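Local coordinates for transposon Tn7 transposition protein TnsA (Escherichia coli, PDB 1T0F), which forms the Tn7 transposase together with TnsB and, as its restriction-enzyme-like endonuclease subunit, breaks the 5' DNA strands at the transposon ends, at residues A[138-143]-A[165-170]; A[133-138]-A[147-152]; A[203-208]-A[260-265]; A[196-201]-A[242-247]; A[36-41]-A[47-52]. All blocks are in the same frame, centred on the assembly; numbering follows the deposited sequence.

Contact 1: A[138-143]-A[165-170]; sequences AALQDE and IFTDKE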
# COMPACT_ATOMS: atom_id res chain seq x y z
N ALA A 138 -4.97 13.66 8.92
CA ALA A 138 -6.05 14.22 9.73
C ALA A 138 -6.65 13.18 10.66
O ALA A 138 -7.17 13.52 11.73
CB ALA A 138 -7.12 14.79 8.83
N ALA A 139 -6.57 11.92 10.26
CA ALA A 139 -7.12 10.83 11.07
C ALA A 139 -6.38 10.63 12.38
O ALA A 139 -6.91 10.04 13.32
CB ALA A 139 -7.10 9.53 10.26
N LEU A 140 -5.15 11.14 12.45
CA LEU A 140 -4.36 10.98 13.66
C LEU A 140 -4.86 11.86 14.81
O LEU A 140 -4.38 11.76 15.93
CB LEU A 140 -2.89 11.26 13.36
CG LEU A 140 -2.33 10.38 12.24
CD1 LEU A 140 -0.88 10.77 11.96
CD2 LEU A 140 -2.43 8.91 12.62
N GLN A 141 -5.83 12.73 14.52
CA GLN A 141 -6.39 13.59 15.56
C GLN A 141 -7.64 12.91 16.14
O GLN A 141 -8.19 13.36 17.15
CB GLN A 141 -6.78 14.95 14.97
CG GLN A 141 -5.68 15.63 14.16
CD GLN A 141 -4.49 16.05 15.01
OE1 GLN A 141 -3.35 16.07 14.53
NE2 GLN A 141 -4.74 16.41 16.27
N ASP A 142 -8.07 11.82 15.52
CA ASP A 142 -9.26 11.10 15.97
C ASP A 142 -8.94 10.10 17.09
O ASP A 142 -8.11 9.21 16.94
CB ASP A 142 -9.91 10.37 14.79
CG ASP A 142 -11.24 9.74 15.15
OD1 ASP A 142 -12.22 10.48 15.34
OD2 ASP A 142 -11.29 8.49 15.25
N GLU A 143 -9.61 10.26 18.23
CA GLU A 143 -9.37 9.39 19.38
C GLU A 143 -9.56 7.90 19.11
O GLU A 143 -8.72 7.09 19.51
CB GLU A 143 -10.24 9.86 20.56
CG GLU A 143 -9.90 11.29 20.97
CD GLU A 143 -10.89 11.88 21.96
OE1 GLU A 143 -12.11 11.78 21.71
OE2 GLU A 143 -10.45 12.47 22.97
N ILE A 165 3.64 4.12 10.77
CA ILE A 165 2.45 4.70 10.19
C ILE A 165 2.91 5.56 9.01
O ILE A 165 3.91 6.26 9.11
CB ILE A 165 1.71 5.60 11.19
CG1 ILE A 165 1.14 4.74 12.32
CG2 ILE A 165 0.61 6.38 10.48
CD1 ILE A 165 0.68 5.56 13.51
N PHE A 166 2.20 5.48 7.90
CA PHE A 166 2.51 6.28 6.71
C PHE A 166 1.28 7.11 6.36
O PHE A 166 0.17 6.58 6.32
CB PHE A 166 2.81 5.37 5.51
CG PHE A 166 4.27 5.23 5.20
CD1 PHE A 166 5.08 4.34 5.91
CD2 PHE A 166 4.85 6.01 4.19
CE1 PHE A 166 6.44 4.22 5.62
CE2 PHE A 166 6.21 5.90 3.90
CZ PHE A 166 7.01 5.00 4.62
N THR A 167 1.47 8.40 6.12
CA THR A 167 0.34 9.26 5.74
C THR A 167 0.61 9.89 4.38
O THR A 167 1.68 9.69 3.79
CB THR A 167 0.09 10.41 6.76
OG1 THR A 167 1.08 11.43 6.57
CG2 THR A 167 0.16 9.89 8.19
N ASP A 168 -0.36 10.66 3.89
CA ASP A 168 -0.22 11.35 2.61
C ASP A 168 1.00 12.29 2.63
O ASP A 168 1.60 12.56 1.59
CB ASP A 168 -1.50 12.15 2.31
CG ASP A 168 -1.94 13.04 3.48
OD1 ASP A 168 -2.30 12.49 4.55
OD2 ASP A 168 -1.93 14.28 3.34
N LYS A 169 1.36 12.77 3.82
CA LYS A 169 2.50 13.68 3.94
C LYS A 169 3.87 13.01 3.73
O LYS A 169 4.87 13.70 3.57
CB LYS A 169 2.47 14.37 5.31
CG LYS A 169 1.33 15.38 5.45
CD LYS A 169 1.30 15.99 6.84
CE LYS A 169 0.27 17.11 6.92
NZ LYS A 169 -1.09 16.63 6.52
N GLU A 170 3.90 11.68 3.73
CA GLU A 170 5.16 10.97 3.53
C GLU A 170 5.37 10.58 2.08
O GLU A 170 6.38 9.97 1.74
CB GLU A 170 5.22 9.71 4.40
CG GLU A 170 5.55 9.99 5.87
CD GLU A 170 4.53 10.88 6.52
OE1 GLU A 170 3.37 10.44 6.67
OE2 GLU A 170 4.89 12.02 6.89
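The 3-10 turn that carries Leu140 lies across from the end of strand 163-166 and the short 3-10 turn 168-170 that follows. Leu140 points toward this segment, and Ile165 and Thr167 point back. Two methyls of Leu140 do the touching. CD1 lies 4.0 Å from CG2 of Thr167, and the two side chains cross obliquely. CD2 is 4.5 Å from CG2 of Ile165, a looser apolar approach. Leu149 of helix 143-159 touches both Leu140 and Ile165, so all three share one apolar patch. Chi1 of Thr167 (76°) turns OG1 to the polar turn and leaves CG2 for Leu140. OG1 accepts from the backbone N of Lys169 at 3.1 Å, which makes an ST turn. The backbone N of Thr167 donates to OE1 of Glu170 at 2.8 Å, on the anti lone pair. A serine in place of Thr167 would keep the hydroxyl but is likely to leave a gap beside Leu140 CD1. Beyond the two segments, Glu170 OE2 meets a basic side chain of another protein's chain. The arrangement belongs to the beta-alpha-beta crossover of the PDDEXK nuclease fold, close to the active-site residue Lys135.

Contact 2: A[133-138]-A[147-152]; sequences QVKPAA and EKLELE. With MG (magnesium ion), chain E.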
# COMPACT_ATOMS: atom_id res chain seq x y z
N GLN A 133 0.94 0.78 8.57
CA GLN A 133 -0.48 1.11 8.60
C GLN A 133 -0.52 2.49 7.92
O GLN A 133 0.25 3.38 8.27
CB GLN A 133 -1.03 1.21 10.03
CG GLN A 133 -2.49 1.72 10.08
CD GLN A 133 -3.49 0.75 9.46
OE1 GLN A 133 -4.56 1.17 8.99
NE2 GLN A 133 -3.18 -0.53 9.47
N VAL A 134 -1.41 2.63 6.95
CA VAL A 134 -1.58 3.86 6.18
C VAL A 134 -2.78 4.66 6.72
O VAL A 134 -3.86 4.11 6.90
CB VAL A 134 -1.80 3.48 4.71
CG1 VAL A 134 -2.15 4.67 3.91
CG2 VAL A 134 -0.55 2.80 4.16
N LYS A 135 -2.59 5.95 6.98
CA LYS A 135 -3.67 6.79 7.50
C LYS A 135 -3.62 8.21 6.99
O LYS A 135 -2.54 8.74 6.75
CB LYS A 135 -3.58 6.90 9.03
CG LYS A 135 -3.92 5.65 9.83
CD LYS A 135 -5.39 5.28 9.67
CE LYS A 135 -5.72 4.05 10.51
NZ LYS A 135 -7.10 3.57 10.25
N PRO A 136 -4.79 8.83 6.78
CA PRO A 136 -4.77 10.22 6.32
C PRO A 136 -4.20 10.92 7.55
O PRO A 136 -4.50 10.51 8.67
CB PRO A 136 -6.24 10.55 6.12
CG PRO A 136 -6.83 9.23 5.73
CD PRO A 136 -6.15 8.27 6.68
N ALA A 137 -3.38 11.95 7.37
CA ALA A 137 -2.80 12.63 8.52
C ALA A 137 -3.87 13.16 9.47
O ALA A 137 -3.69 13.13 10.68
CB ALA A 137 -1.91 13.78 8.04
N ALA A 138 -4.97 13.66 8.92
CA ALA A 138 -6.05 14.22 9.73
C ALA A 138 -6.65 13.18 10.66
O ALA A 138 -7.17 13.52 11.73
CB ALA A 138 -7.12 14.79 8.83
N GLU A 147 -6.88 4.85 19.20
CA GLU A 147 -7.02 3.65 20.03
C GLU A 147 -6.72 2.40 19.20
O GLU A 147 -6.03 1.49 19.65
CB GLU A 147 -8.44 3.50 20.60
CG GLU A 147 -8.85 4.56 21.60
CD GLU A 147 -10.21 4.25 22.22
OE1 GLU A 147 -11.13 3.89 21.46
OE2 GLU A 147 -10.34 4.36 23.45
N LYS A 148 -7.26 2.35 17.98
CA LYS A 148 -7.04 1.20 17.12
C LYS A 148 -5.58 1.10 16.69
O LYS A 148 -5.05 0.01 16.53
CB LYS A 148 -7.98 1.24 15.92
CG LYS A 148 -9.43 0.94 16.30
CD LYS A 148 -10.33 0.78 15.09
CE LYS A 148 -10.56 2.10 14.38
NZ LYS A 148 -11.36 1.90 13.14
N LEU A 149 -4.95 2.25 16.51
CA LEU A 149 -3.54 2.26 16.13
C LEU A 149 -2.71 1.75 17.31
O LEU A 149 -1.71 1.06 17.11
CB LEU A 149 -3.09 3.67 15.74
CG LEU A 149 -3.60 4.18 14.39
CD1 LEU A 149 -3.26 5.67 14.25
CD2 LEU A 149 -2.95 3.37 13.25
N GLU A 150 -3.11 2.07 18.54
CA GLU A 150 -2.37 1.60 19.71
C GLU A 150 -2.47 0.07 19.81
O GLU A 150 -1.50 -0.61 20.15
CB GLU A 150 -2.89 2.26 20.99
CG GLU A 150 -2.24 1.80 22.28
CD GLU A 150 -0.73 2.01 22.33
OE1 GLU A 150 -0.19 2.77 21.49
OE2 GLU A 150 -0.09 1.42 23.22
N LEU A 151 -3.65 -0.47 19.52
CA LEU A 151 -3.81 -1.93 19.57
C LEU A 151 -2.85 -2.57 18.57
O LEU A 151 -2.14 -3.54 18.88
CB LEU A 151 -5.24 -2.33 19.18
CG LEU A 151 -6.37 -1.99 20.15
CD1 LEU A 151 -7.69 -2.45 19.55
CD2 LEU A 151 -6.11 -2.66 21.50
N GLU A 152 -2.84 -2.02 17.36
CA GLU A 152 -1.98 -2.51 16.29
C GLU A 152 -0.51 -2.36 16.66
O GLU A 152 0.30 -3.26 16.42
CB GLU A 152 -2.28 -1.72 15.01
CG GLU A 152 -1.59 -2.26 13.77
CD GLU A 152 -1.95 -1.49 12.51
OE1 GLU A 152 -2.75 -0.53 12.59
OE2 GLU A 152 -1.44 -1.86 11.43
MG MG E . -5.22 2.17 6.83
O HOH W 1 -7.28 3.23 7.56
O HOH W 2 -6.22 2.43 4.49
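Gln133, Leu149 and Glu152 bury the most surface here, where strand 129-134 meets helix 143-159 within the beta-alpha-beta unit of the PDDEXK nuclease fold. Gln133 faces two ways. Its amide NE2 donates to OE2 of Glu152 at 2.9 Å, with an N-H...O angle of 144°. The carboxylate is met on its syn side, and the amide and carboxylate planes stand 75° apart. Glu152 reaches across with a fully extended chain, while Gln133 is bent at chi2 (66°). OE2 of Glu152 also bonds to the hydroxyl of Thr116, so this oxygen has two firm partners. A leucine in place of Glu152 would probably leave Gln133 NE2 and the Thr116 hydroxyl without this partner, and the amide held mainly by its metal bond. Leu149 supplies the apolar part. Its CD2 lies 3.6 Å from CG of Gln133 and 4.0 Å from CE of Lys135, and Trp163 and Ile165 of strand 163-166 touch it too. The bond to Glu152 probably steadies the amide, whose other end binds a metal. Gln133 OE1 is 2.5 Å from the magnesium ion, and Val134 O is 2.4 Å from it. Asp117, an active-site residue, and two waters complete the observed ligands. NZ of the active-site residue Lys135 donates to one of these waters, water 1, at 2.7 Å.

Contact 3: A[203-208]-A[260-265]; sequences HILQEK and LCISQV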
# COMPACT_ATOMS: atom_id res chain seq x y z
N HIS A 203 10.54 -4.81 -26.62
CA HIS A 203 11.66 -4.85 -27.55
C HIS A 203 12.08 -3.44 -27.96
O HIS A 203 13.27 -3.13 -27.99
CB HIS A 203 11.29 -5.66 -28.80
CG HIS A 203 11.15 -7.13 -28.55
ND1 HIS A 203 10.01 -7.68 -28.01
CD2 HIS A 203 12.01 -8.15 -28.76
CE1 HIS A 203 10.18 -8.99 -27.89
NE2 HIS A 203 11.38 -9.30 -28.34
N ILE A 204 11.10 -2.60 -28.27
CA ILE A 204 11.37 -1.23 -28.67
C ILE A 204 12.05 -0.47 -27.54
O ILE A 204 13.09 0.16 -27.74
CB ILE A 204 10.06 -0.50 -29.06
CG1 ILE A 204 9.41 -1.20 -30.25
CG2 ILE A 204 10.35 0.96 -29.39
CD1 ILE A 204 8.07 -0.61 -30.66
N LEU A 205 11.48 -0.55 -26.35
CA LEU A 205 12.04 0.14 -25.19
C LEU A 205 13.45 -0.36 -24.89
O LEU A 205 14.29 0.39 -24.40
CB LEU A 205 11.12 -0.06 -23.98
CG LEU A 205 9.92 0.89 -23.90
CD1 LEU A 205 9.24 1.02 -25.24
CD2 LEU A 205 8.95 0.38 -22.85
N GLN A 206 13.69 -1.63 -25.19
CA GLN A 206 14.98 -2.26 -24.96
C GLN A 206 16.08 -1.60 -25.81
O GLN A 206 17.13 -1.23 -25.29
CB GLN A 206 14.88 -3.75 -25.28
CG GLN A 206 16.15 -4.55 -25.06
CD GLN A 206 15.95 -6.02 -25.40
OE1 GLN A 206 15.18 -6.73 -24.74
NE2 GLN A 206 16.65 -6.49 -26.43
N GLU A 207 15.85 -1.47 -27.11
CA GLU A 207 16.86 -0.86 -27.96
C GLU A 207 16.95 0.66 -27.82
O GLU A 207 18.03 1.24 -27.97
CB GLU A 207 16.64 -1.24 -29.43
CG GLU A 207 15.36 -0.73 -30.05
CD GLU A 207 15.34 -0.94 -31.56
OE1 GLU A 207 15.45 -2.10 -32.00
OE2 GLU A 207 15.22 0.06 -32.30
N LYS A 208 15.82 1.31 -27.54
CA LYS A 208 15.81 2.76 -27.37
C LYS A 208 16.08 3.10 -25.91
O LYS A 208 15.76 4.20 -25.44
CB LYS A 208 14.44 3.32 -27.79
CG LYS A 208 14.03 2.98 -29.22
CD LYS A 208 14.88 3.70 -30.25
CE LYS A 208 14.52 3.27 -31.67
NZ LYS A 208 13.08 3.51 -31.99
N LEU A 260 12.12 1.84 -17.63
CA LEU A 260 10.89 1.07 -17.57
C LEU A 260 11.18 -0.42 -17.53
O LEU A 260 12.03 -0.92 -18.27
CB LEU A 260 9.98 1.37 -18.76
CG LEU A 260 9.06 2.59 -18.62
CD1 LEU A 260 9.88 3.86 -18.45
CD2 LEU A 260 8.17 2.68 -19.84
N CYS A 261 10.49 -1.12 -16.64
CA CYS A 261 10.64 -2.56 -16.50
C CYS A 261 9.32 -3.14 -16.98
O CYS A 261 8.26 -2.84 -16.42
CB CYS A 261 10.89 -2.95 -15.05
SG CYS A 261 11.10 -4.72 -14.79
N ILE A 262 9.38 -3.97 -18.02
CA ILE A 262 8.19 -4.57 -18.59
C ILE A 262 8.13 -6.05 -18.30
O ILE A 262 9.09 -6.78 -18.55
CB ILE A 262 8.14 -4.37 -20.12
CG1 ILE A 262 8.13 -2.87 -20.44
CG2 ILE A 262 6.91 -5.05 -20.69
CD1 ILE A 262 8.02 -2.57 -21.92
N SER A 263 6.99 -6.49 -17.77
CA SER A 263 6.80 -7.90 -17.43
C SER A 263 6.30 -8.72 -18.61
O SER A 263 5.51 -8.24 -19.42
CB SER A 263 5.82 -8.01 -16.27
OG SER A 263 4.58 -7.42 -16.62
N GLN A 264 6.78 -9.96 -18.70
CA GLN A 264 6.37 -10.89 -19.75
C GLN A 264 5.25 -11.70 -19.14
O GLN A 264 5.51 -12.58 -18.32
CB GLN A 264 7.50 -11.86 -20.11
CG GLN A 264 8.80 -11.25 -20.58
CD GLN A 264 9.84 -12.32 -20.85
OE1 GLN A 264 9.63 -13.22 -21.66
NE2 GLN A 264 10.97 -12.24 -20.15
N VAL A 265 4.01 -11.42 -19.51
CA VAL A 265 2.90 -12.16 -18.92
C VAL A 265 2.10 -12.96 -19.93
O VAL A 265 1.99 -12.59 -21.10
CB VAL A 265 1.94 -11.23 -18.16
CG1 VAL A 265 2.69 -10.47 -17.08
CG2 VAL A 265 1.27 -10.27 -19.12
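Leu205 pushes its CD2 methyl against Ile262 CD1 and Leu260 CD2. The first pair, Leu205 CD2 to Ile262 CD1, is 3.2 Å apart, tighter than usual van der Waals contact. The second, Leu205 CD2 to Leu260 CD2, is a normal 3.9 Å. The side chains of Leu205 and Ile262 cross at about a right angle and touch through their terminal methyls. Chi2 of Leu205 (44°) folds CD1 back and leaves CD2 as the extended branch. Ile262 is extended as well, with CD1 anti to CA (chi2 -178°), and its CG1 is 4.1 Å from Leu205 CD2. The contact lays the last turn of helix 198-207 against the short strand 261-262. That strand pairs antiparallel with strand 244-245 in the mainly helical C-terminal part of the chain. Leu260 and Ile262 point toward the helix, while Cys261 between them points away, as expected for alternation along a strand. Ile262 also touches Leu198 and Ala202 of the same helix. Leu260 packs on Ile213, at the start of helix 213-223, and on Phe246. Ile204, next to Leu205, packs on Val216 and Val220 of helix 213-223.

Contact 4: A[196-201]-A[242-247]; sequences AQLSPL and GFIKFN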
# COMPACT_ATOMS: atom_id res chain seq x y z
N ALA A 196 -1.21 -7.90 -25.18
CA ALA A 196 -0.37 -8.44 -26.25
C ALA A 196 0.71 -7.45 -26.70
O ALA A 196 1.64 -7.82 -27.41
CB ALA A 196 -1.25 -8.83 -27.44
N GLN A 197 0.58 -6.20 -26.28
CA GLN A 197 1.54 -5.17 -26.65
C GLN A 197 2.79 -5.15 -25.78
O GLN A 197 3.80 -4.53 -26.15
CB GLN A 197 0.86 -3.79 -26.59
CG GLN A 197 -0.13 -3.54 -27.70
CD GLN A 197 0.54 -3.36 -29.05
OE1 GLN A 197 1.08 -4.31 -29.62
NE2 GLN A 197 0.52 -2.14 -29.57
N LEU A 198 2.74 -5.82 -24.64
CA LEU A 198 3.89 -5.85 -23.73
C LEU A 198 5.15 -6.35 -24.42
O LEU A 198 6.21 -5.75 -24.28
CB LEU A 198 3.58 -6.72 -22.51
CG LEU A 198 2.60 -6.12 -21.49
CD1 LEU A 198 2.20 -7.20 -20.48
CD2 LEU A 198 3.25 -4.94 -20.78
N SER A 199 5.03 -7.44 -25.16
CA SER A 199 6.17 -8.03 -25.85
C SER A 199 6.80 -7.08 -26.88
O SER A 199 7.99 -6.78 -26.82
CB SER A 199 5.77 -9.35 -26.51
OG SER A 199 6.87 -9.96 -27.15
N PRO A 200 6.00 -6.60 -27.85
CA PRO A 200 6.60 -5.69 -28.84
C PRO A 200 7.10 -4.39 -28.22
O PRO A 200 8.14 -3.86 -28.63
CB PRO A 200 5.47 -5.48 -29.84
CG PRO A 200 4.23 -5.68 -29.03
CD PRO A 200 4.59 -6.87 -28.18
N LEU A 201 6.38 -3.87 -27.23
CA LEU A 201 6.79 -2.63 -26.58
C LEU A 201 8.10 -2.84 -25.83
O LEU A 201 8.95 -1.94 -25.78
CB LEU A 201 5.70 -2.14 -25.62
CG LEU A 201 4.40 -1.65 -26.26
CD1 LEU A 201 3.37 -1.35 -25.17
CD2 LEU A 201 4.68 -0.42 -27.11
N GLY A 242 0.18 -1.94 -13.52
CA GLY A 242 1.33 -2.60 -12.92
C GLY A 242 2.20 -3.48 -13.80
O GLY A 242 3.26 -3.94 -13.35
N PHE A 243 1.77 -3.75 -15.03
CA PHE A 243 2.55 -4.59 -15.93
C PHE A 243 3.87 -3.92 -16.31
O PHE A 243 4.84 -4.57 -16.67
CB PHE A 243 1.72 -4.95 -17.16
CG PHE A 243 0.54 -5.80 -16.83
CD1 PHE A 243 0.72 -7.04 -16.23
CD2 PHE A 243 -0.75 -5.35 -17.06
CE1 PHE A 243 -0.37 -7.82 -15.85
CE2 PHE A 243 -1.85 -6.12 -16.69
CZ PHE A 243 -1.66 -7.36 -16.08
N ILE A 244 3.88 -2.59 -16.21
CA ILE A 244 5.08 -1.82 -16.47
C ILE A 244 5.33 -0.98 -15.24
O ILE A 244 4.41 -0.35 -14.71
CB ILE A 244 4.89 -0.87 -17.68
CG1 ILE A 244 4.63 -1.68 -18.95
CG2 ILE A 244 6.13 0.02 -17.85
CD1 ILE A 244 4.32 -0.80 -20.16
N LYS A 245 6.57 -0.99 -14.75
CA LYS A 245 6.92 -0.16 -13.60
C LYS A 245 8.06 0.74 -14.07
O LYS A 245 8.78 0.41 -15.02
CB LYS A 245 7.33 -1.00 -12.39
CG LYS A 245 8.37 -2.05 -12.66
CD LYS A 245 8.30 -3.18 -11.63
CE LYS A 245 8.94 -2.80 -10.31
NZ LYS A 245 9.00 -3.99 -9.38
N PHE A 246 8.22 1.89 -13.43
CA PHE A 246 9.25 2.83 -13.84
C PHE A 246 9.88 3.53 -12.64
O PHE A 246 9.57 3.21 -11.50
CB PHE A 246 8.65 3.87 -14.79
CG PHE A 246 7.59 4.74 -14.15
CD1 PHE A 246 6.33 4.23 -13.87
CD2 PHE A 246 7.87 6.07 -13.84
CE1 PHE A 246 5.34 5.04 -13.29
CE2 PHE A 246 6.89 6.89 -13.26
CZ PHE A 246 5.62 6.37 -12.98
N ASN A 247 10.77 4.48 -12.90
CA ASN A 247 11.40 5.21 -11.81
C ASN A 247 10.41 6.27 -11.34
O ASN A 247 10.40 7.40 -11.84
CB ASN A 247 12.70 5.88 -12.27
CG ASN A 247 13.45 6.54 -11.13
OD1 ASN A 247 13.00 6.50 -9.99
ND2 ASN A 247 14.60 7.15 -11.43
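Leu198 makes the apolar contacts, meeting Phe243 and Ile244 with its methyls. CD2 is 3.9 Å from CB of Phe243, and CD1 is 4.0 Å from the same atom. Two methyls therefore straddle one methylene. CD2 also lies 4.0 Å from CG1 of Ile244, the two chains running alongside in opposite senses. The aromatic contact falls away from the helix. The ring of Phe243 leads off from segment 196-201 and meets the ring of Tyr51, their planes at about 30°. No hydrogen bond crosses the contact. Polar groups bond to other parts of the chain, as Gln197 NE2 does to Glu234 and Phe243 O to Ser263 OG. Leu201 N bonds to Gln197 O at 2.9 Å. Gly242 closes helix 230-240 with a Schellman motif, and its positive phi (95°) suits glycine. Ile244 is further packed by Leu238 and Thr239 of helix 230-240 and by Ile262 of strand 261-262. The side chain of Leu198 thus joins helix 198-207 to the two-stranded sheet, with Val265 beside it.

Contact 5: A[36-41]-A[47-52]; sequences LTVQEV and SHRIYS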
# COMPACT_ATOMS: atom_id res chain seq x y z
N LEU A 36 -8.59 -8.45 3.31
CA LEU A 36 -9.57 -7.56 2.70
C LEU A 36 -9.32 -7.45 1.20
O LEU A 36 -8.18 -7.51 0.75
CB LEU A 36 -9.46 -6.15 3.30
CG LEU A 36 -9.57 -5.97 4.82
CD1 LEU A 36 -9.33 -4.50 5.16
CD2 LEU A 36 -10.95 -6.42 5.31
N THR A 37 -10.39 -7.28 0.43
CA THR A 37 -10.30 -7.14 -1.01
C THR A 37 -10.90 -5.79 -1.39
O THR A 37 -11.49 -5.12 -0.54
CB THR A 37 -11.09 -8.25 -1.74
OG1 THR A 37 -12.50 -8.04 -1.55
CG2 THR A 37 -10.72 -9.61 -1.18
N VAL A 38 -10.76 -5.39 -2.65
CA VAL A 38 -11.30 -4.11 -3.10
C VAL A 38 -12.82 -4.06 -2.89
O VAL A 38 -13.43 -2.98 -2.96
CB VAL A 38 -10.99 -3.85 -4.59
CG1 VAL A 38 -9.48 -3.74 -4.79
CG2 VAL A 38 -11.57 -4.96 -5.45
N GLN A 39 -13.43 -5.21 -2.64
CA GLN A 39 -14.88 -5.27 -2.41
C GLN A 39 -15.19 -4.63 -1.06
O GLN A 39 -16.30 -4.15 -0.84
CB GLN A 39 -15.36 -6.73 -2.41
CG GLN A 39 -15.12 -7.47 -3.71
CD GLN A 39 -15.86 -6.86 -4.89
OE1 GLN A 39 -15.53 -5.76 -5.34
NE2 GLN A 39 -16.86 -7.57 -5.40
N GLU A 40 -14.21 -4.63 -0.16
CA GLU A 40 -14.39 -4.04 1.16
C GLU A 40 -13.92 -2.58 1.22
O GLU A 40 -13.70 -2.04 2.30
CB GLU A 40 -13.63 -4.85 2.21
CG GLU A 40 -14.29 -6.16 2.61
CD GLU A 40 -14.17 -7.24 1.55
OE1 GLU A 40 -13.02 -7.59 1.18
OE2 GLU A 40 -15.21 -7.75 1.09
N VAL A 41 -13.77 -1.96 0.06
CA VAL A 41 -13.33 -0.57 0.02
C VAL A 41 -14.40 0.33 0.64
O VAL A 41 -15.59 0.18 0.35
CB VAL A 41 -13.05 -0.10 -1.43
CG1 VAL A 41 -14.31 -0.20 -2.27
CG2 VAL A 41 -12.52 1.33 -1.43
N SER A 47 -10.64 2.21 -4.88
CA SER A 47 -9.83 1.00 -4.80
C SER A 47 -9.01 0.82 -6.07
O SER A 47 -9.30 1.42 -7.11
CB SER A 47 -10.72 -0.22 -4.60
OG SER A 47 -11.51 -0.45 -5.75
N HIS A 48 -7.98 -0.01 -5.97
CA HIS A 48 -7.09 -0.28 -7.08
C HIS A 48 -6.66 -1.74 -7.05
O HIS A 48 -6.39 -2.30 -5.98
CB HIS A 48 -5.83 0.58 -6.99
CG HIS A 48 -6.09 2.06 -6.94
ND1 HIS A 48 -6.34 2.80 -8.07
CD2 HIS A 48 -6.13 2.92 -5.90
CE1 HIS A 48 -6.53 4.07 -7.72
NE2 HIS A 48 -6.40 4.16 -6.41
N ARG A 49 -6.60 -2.34 -8.23
CA ARG A 49 -6.15 -3.71 -8.38
C ARG A 49 -4.90 -3.53 -9.23
O ARG A 49 -4.97 -3.01 -10.34
CB ARG A 49 -7.20 -4.54 -9.12
CG ARG A 49 -8.39 -4.91 -8.24
CD ARG A 49 -8.06 -6.10 -7.38
NE ARG A 49 -8.65 -7.33 -7.92
CZ ARG A 49 -8.09 -8.53 -7.85
NH1 ARG A 49 -6.91 -8.69 -7.26
NH2 ARG A 49 -8.71 -9.59 -8.36
N ILE A 50 -3.75 -3.94 -8.70
CA ILE A 50 -2.53 -3.74 -9.45
C ILE A 50 -1.58 -4.93 -9.42
O ILE A 50 -1.37 -5.57 -8.39
CB ILE A 50 -1.80 -2.47 -8.95
CG1 ILE A 50 -0.57 -2.17 -9.83
CG2 ILE A 50 -1.38 -2.63 -7.50
CD1 ILE A 50 -0.06 -0.76 -9.68
N TYR A 51 -1.02 -5.23 -10.58
CA TYR A 51 -0.10 -6.34 -10.73
C TYR A 51 1.27 -5.97 -10.15
O TYR A 51 1.72 -4.83 -10.27
CB TYR A 51 0.04 -6.69 -12.21
CG TYR A 51 0.98 -7.84 -12.48
CD1 TYR A 51 0.61 -9.15 -12.19
CD2 TYR A 51 2.26 -7.62 -13.00
CE1 TYR A 51 1.48 -10.22 -12.42
CE2 TYR A 51 3.14 -8.67 -13.22
CZ TYR A 51 2.74 -9.97 -12.93
OH TYR A 51 3.60 -11.02 -13.16
N SER A 52 1.92 -6.95 -9.53
CA SER A 52 3.24 -6.75 -8.93
C SER A 52 4.26 -7.68 -9.57
O SER A 52 4.01 -8.87 -9.71
CB SER A 52 3.20 -7.05 -7.43
OG SER A 52 4.50 -7.37 -6.94
O HOH W 3 -14.21 -1.96 -5.34
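Val38 and Ser47 bury the most surface here. CB of Val38 is 3.6 Å from OG of Ser47, and the serine CB lies at a similar range. CG1 of Val38 sits 3.6 Å from the backbone O of His48. The same methyl touches CD of Arg49 at 3.8 Å, with the arginine chain crossing at about a right angle. The bend at chi2 (-81°) brings CD of Arg49 alongside the valine. Val41 adds a second apolar touch, its CB 3.9 Å from CB of Ser47. Water 3 spans the contact beside them. It donates to Val38 O at 2.7 Å and is hydrogen-bonded to Ser47 OG at 3.1 Å. Further out, the turn is shaped by Thr37 and Glu40. OE1 of Glu40 takes the backbone N of Thr37 at 2.8 Å, nearly along its C-O axis, and the Thr37 hydroxyl from above the carboxylate plane. The backbone N of Val38 is bonded to His60 ND1 of strand 58-61. On the strand, His48 points away from the turn, and its NE2 bonds to Asp64. The arrangement is a 3-10 turn laid against the first strand of the beta hairpin 48-51/58-61, whose His48 side chain comes within about 7 Å of that of the active-site residue Glu66.

Overall arrangement
Contacts 1 and 2 are buried and share Ala138; contact 1 reaches strand 163-166 and contact 2 strand 129-134, neighbours in the main sheet. Contact 1 is apolar across its segments, while contact 2 adds an amide-carboxylate bond and the metal site. Contacts 3 and 4 lie on the opposite side of the chain's centre. They use the same helix, 198-207, and the same two-stranded sheet, and both are purely apolar; contact 4 is buried and contact 3 partly so. Contact 5 is a surface contact, mixing valine packing with a bridging water. Tyr51, on its strand, touches Phe243 of contact 4, so the N-terminal hairpin meets the C-terminal part there.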